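Local coordinates for nucleoside-diphosphate sugar epimerase (SulA family) (Corynebacterium glutamicum, PDB 3OH8), which probably acts as an NAD(P)-dependent epimerase on nucleotide sugars, with a Rossmann-type domain, although its substrate is not established, at residues Ser137-Ser140 / Thr141-Asp144; Gln126-Leu129 / Ile130-Lys134. One frame throughout, in Å; residues are numbered along the deposited sequence.

Contact 1. Residues Ser137-Ser140 / Thr141-Asp144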
# COMPACT_ATOMS: atom_id res chain seq x y z
N SER A 137 -14.99 -2.05 0.24
CA SER A 137 -16.33 -2.63 0.28
C SER A 137 -16.47 -3.63 1.45
O SER A 137 -17.41 -3.53 2.25
CB SER A 137 -16.63 -3.34 -1.04
OG SER A 137 -17.90 -3.96 -1.02
N ARG A 138 -15.53 -4.57 1.56
CA ARG A 138 -15.49 -5.49 2.69
C ARG A 138 -15.46 -4.72 4.01
O ARG A 138 -16.14 -5.08 4.98
CB ARG A 138 -14.24 -6.38 2.65
CG ARG A 138 -14.18 -7.32 1.47
CD ARG A 138 -13.06 -8.35 1.64
NE ARG A 138 -11.70 -7.79 1.70
CZ ARG A 138 -10.94 -7.57 0.63
NH1 ARG A 138 -11.42 -7.80 -0.59
NH2 ARG A 138 -9.71 -7.10 0.78
N THR A 139 -14.65 -3.67 4.05
CA THR A 139 -14.46 -2.93 5.29
C THR A 139 -15.71 -2.15 5.68
O THR A 139 -15.97 -1.93 6.86
CB THR A 139 -13.26 -1.99 5.17
OG1 THR A 139 -12.08 -2.77 4.88
CG2 THR A 139 -13.06 -1.20 6.46
N SER A 140 -16.51 -1.75 4.69
CA SER A 140 -17.73 -1.02 4.97
C SER A 140 -18.67 -1.86 5.84
O SER A 140 -19.63 -1.34 6.40
CB SER A 140 -18.46 -0.62 3.68
OG SER A 140 -19.11 -1.74 3.10
N THR A 141 -18.41 -3.16 5.95
CA THR A 141 -19.31 -3.99 6.76
C THR A 141 -18.95 -3.97 8.23
O THR A 141 -19.66 -4.56 9.06
CB THR A 141 -19.33 -5.46 6.28
OG1 THR A 141 -18.06 -6.06 6.52
CG2 THR A 141 -19.70 -5.54 4.80
N LEU A 142 -17.86 -3.28 8.57
CA LEU A 142 -17.27 -3.36 9.90
C LEU A 142 -17.56 -2.15 10.76
O LEU A 142 -17.30 -2.17 11.95
CB LEU A 142 -15.76 -3.58 9.81
CG LEU A 142 -15.32 -4.81 9.02
CD1 LEU A 142 -13.79 -4.85 8.90
CD2 LEU A 142 -15.87 -6.08 9.69
N PHE A 143 -18.09 -1.09 10.16
CA PHE A 143 -18.34 0.13 10.91
C PHE A 143 -19.36 1.01 10.19
O PHE A 143 -19.80 0.69 9.08
CB PHE A 143 -17.02 0.90 11.16
CG PHE A 143 -16.52 1.67 9.96
CD1 PHE A 143 -16.19 1.02 8.78
CD2 PHE A 143 -16.38 3.04 10.02
CE1 PHE A 143 -15.72 1.73 7.68
CE2 PHE A 143 -15.93 3.76 8.92
CZ PHE A 143 -15.60 3.11 7.75
N ASP A 144 -19.75 2.11 10.82
CA ASP A 144 -20.84 2.94 10.29
C ASP A 144 -20.50 3.66 8.98
O ASP A 144 -21.39 4.15 8.30
CB ASP A 144 -21.38 3.91 11.36
CG ASP A 144 -20.38 4.99 11.75
OD1 ASP A 144 -19.39 5.21 11.02
OD2 ASP A 144 -20.59 5.64 12.79

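Contact 2. Residues Gln126-Leu129 / Ile130-Lys134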
# COMPACT_ATOMS: atom_id res chain seq x y z
N GLN A 126 -4.69 -1.58 -12.85
CA GLN A 126 -5.94 -2.35 -12.85
C GLN A 126 -6.14 -3.20 -11.57
O GLN A 126 -7.19 -3.13 -10.92
CB GLN A 126 -6.04 -3.26 -14.09
CG GLN A 126 -5.96 -2.51 -15.41
CD GLN A 126 -5.88 -3.44 -16.63
OE1 GLN A 126 -6.16 -3.02 -17.75
NE2 GLN A 126 -5.48 -4.69 -16.41
N THR A 127 -5.14 -4.01 -11.23
CA THR A 127 -5.26 -4.85 -10.03
C THR A 127 -5.37 -3.99 -8.77
O THR A 127 -6.17 -4.28 -7.88
CB THR A 127 -4.09 -5.87 -9.89
OG1 THR A 127 -2.84 -5.19 -9.92
CG2 THR A 127 -4.13 -6.87 -11.05
N GLN A 128 -4.57 -2.93 -8.69
CA GLN A 128 -4.55 -2.11 -7.49
C GLN A 128 -5.89 -1.42 -7.28
O GLN A 128 -6.41 -1.37 -6.16
CB GLN A 128 -3.43 -1.07 -7.55
CG GLN A 128 -3.22 -0.31 -6.23
CD GLN A 128 -2.53 -1.17 -5.18
OE1 GLN A 128 -1.96 -2.23 -5.49
NE2 GLN A 128 -2.52 -0.70 -3.95
N LEU A 129 -6.45 -0.87 -8.35
CA LEU A 129 -7.75 -0.22 -8.27
C LEU A 129 -8.81 -1.19 -7.79
O LEU A 129 -9.59 -0.88 -6.87
CB LEU A 129 -8.18 0.28 -9.66
CG LEU A 129 -9.06 1.53 -9.74
CD1 LEU A 129 -10.13 1.43 -10.84
CD2 LEU A 129 -9.67 1.91 -8.42
N ILE A 130 -8.88 -2.36 -8.43
CA ILE A 130 -9.94 -3.31 -8.11
C ILE A 130 -9.77 -3.83 -6.68
O ILE A 130 -10.75 -3.94 -5.93
CB ILE A 130 -10.05 -4.47 -9.16
CG1 ILE A 130 -11.32 -5.28 -8.91
CG2 ILE A 130 -8.87 -5.42 -9.09
CD1 ILE A 130 -12.46 -4.46 -8.40
N GLU A 131 -8.53 -4.10 -6.28
CA GLU A 131 -8.31 -4.61 -4.93
C GLU A 131 -8.63 -3.55 -3.89
O GLU A 131 -9.22 -3.84 -2.85
CB GLU A 131 -6.90 -5.17 -4.76
CG GLU A 131 -6.64 -6.37 -5.65
CD GLU A 131 -7.58 -7.54 -5.37
OE1 GLU A 131 -8.02 -7.70 -4.21
OE2 GLU A 131 -7.88 -8.31 -6.31
N ASP A 132 -8.25 -2.30 -4.17
CA ASP A 132 -8.56 -1.20 -3.26
C ASP A 132 -10.05 -1.04 -3.02
O ASP A 132 -10.49 -0.87 -1.88
CB ASP A 132 -7.99 0.12 -3.79
CG ASP A 132 -6.62 0.43 -3.23
OD1 ASP A 132 -5.93 -0.53 -2.82
OD2 ASP A 132 -6.24 1.61 -3.20
N LEU A 133 -10.82 -1.04 -4.10
CA LEU A 133 -12.26 -0.87 -3.99
C LEU A 133 -12.91 -2.07 -3.29
O LEU A 133 -13.79 -1.90 -2.47
CB LEU A 133 -12.87 -0.65 -5.37
CG LEU A 133 -12.53 0.71 -6.01
CD1 LEU A 133 -12.98 0.73 -7.45
CD2 LEU A 133 -13.17 1.88 -5.22
N LYS A 134 -12.47 -3.28 -3.62
CA LYS A 134 -12.98 -4.46 -2.91
C LYS A 134 -12.70 -4.38 -1.42
O LYS A 134 -13.56 -4.70 -0.59
CB LYS A 134 -12.42 -5.75 -3.50
CG LYS A 134 -13.10 -6.16 -4.81
CD LYS A 134 -12.52 -7.46 -5.37
CE LYS A 134 -13.32 -7.90 -6.60
NZ LYS A 134 -12.67 -9.01 -7.36

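Contact 1. Residues Ser137-Ser140 / Thr141-Asp144
The ring of F143 turns an edge to the carbonyl oxygen of T139, which lies in the ring plane 3.5 Å from F143 CD1; F143 CE1 also lies 4.1 Å from T139 CG2, the two side chains crossing obliquely. S140 CA approaches the ring at a slant. F143 reaches back because CG sits between its backbone N and carbonyl carbon (chi1 77°). A type I beta turn from T139 to L142 carries the chain on from helix 119-139 into the loop, and L142 N donates to T139 O at 2.9 Å. One residue earlier, R138 O receives the hydroxyl of T141: OG1 stands 2.6 Å from R138 O, almost in line with the carbonyl (164°). S140 OG donates to S137 O at 2.6 Å, in the carbonyl plane and on a lone pair. Outside this stretch, V354 of helix 342-354 touches both T139 and F143, while T139 OG1 bonds back to F135 O. Chemically, the S140 and T141 hydroxyls supply donors to S137 O and R138 O, near the C-terminal end of the helix, and the electropositive rim of an aromatic ring adds a probably weak electrostatic attraction at T139 O.

Contact 2. Residues Gln126-Leu129 / Ile130-Lys134
L129 and L133 touch through their methyl ends, one helical turn apart: L129 CD2 lies 3.6 Å from L133 CD1, and the two side chains run side by side in the same direction. This is the closely packed flank. I9 of strand 3-9 and W19 of helix 13-21 each contact both leucines, so the pair is buried against the N-terminal part of the chain. Around the helix, Q128 and D132 also stand one turn apart, their side chains crossing with amide and carboxylate planes 63° apart. Q128 NE2 and D132 OD1 are 3.6 Å from each other, and the polar ends are engaged by other partners: Q128 by hydrogen bonds to H438 and D343, D132 by salt bridges to R428 and R28. The two guanidinium groups probably stabilise the buried carboxylate as an anion.

The backbone beneath is regular alpha helix, the middle of helix 119-139, which follows strand 102-110, the last in sequence of the seven-stranded antiparallel sheet. Its i to i+4 bonds run from I130 N to Q126 O (3.1 Å) through to L133 N to L129 O (3.0 Å), with an N-H...O angle of 165° in the latter.

The looser flank, partly exposed, carries T127, I130 and E131. There T127 contributes through its carbonyl, which the other two side chains meet: I130 CG2, set between its own N and carbonyl carbon, lies 3.2 Å from T127 O, and E131 CG comes within 3.1 Å of that same oxygen, which also accepts E131 N at 2.9 Å.

Both contacts use helix 119-139, in series along the chain: contact 2 occupies its middle and contact 1 its C-terminal end together with the loop after it, with centres about 16 Å apart. Their segments adjoin in sequence without otherwise touching. Depth separates them, the centre of contact 2 lying about 11 Å from the centre of the chain and that of contact 1 about 19 Å, at the surface. F11 joins their surroundings, touching L133 in one and S137 in the other. After residues 141-144 the chain enters strand 149-153 of the mixed, largely parallel sheet, so the helix leads from the antiparallel sheet to the epimerase-family region.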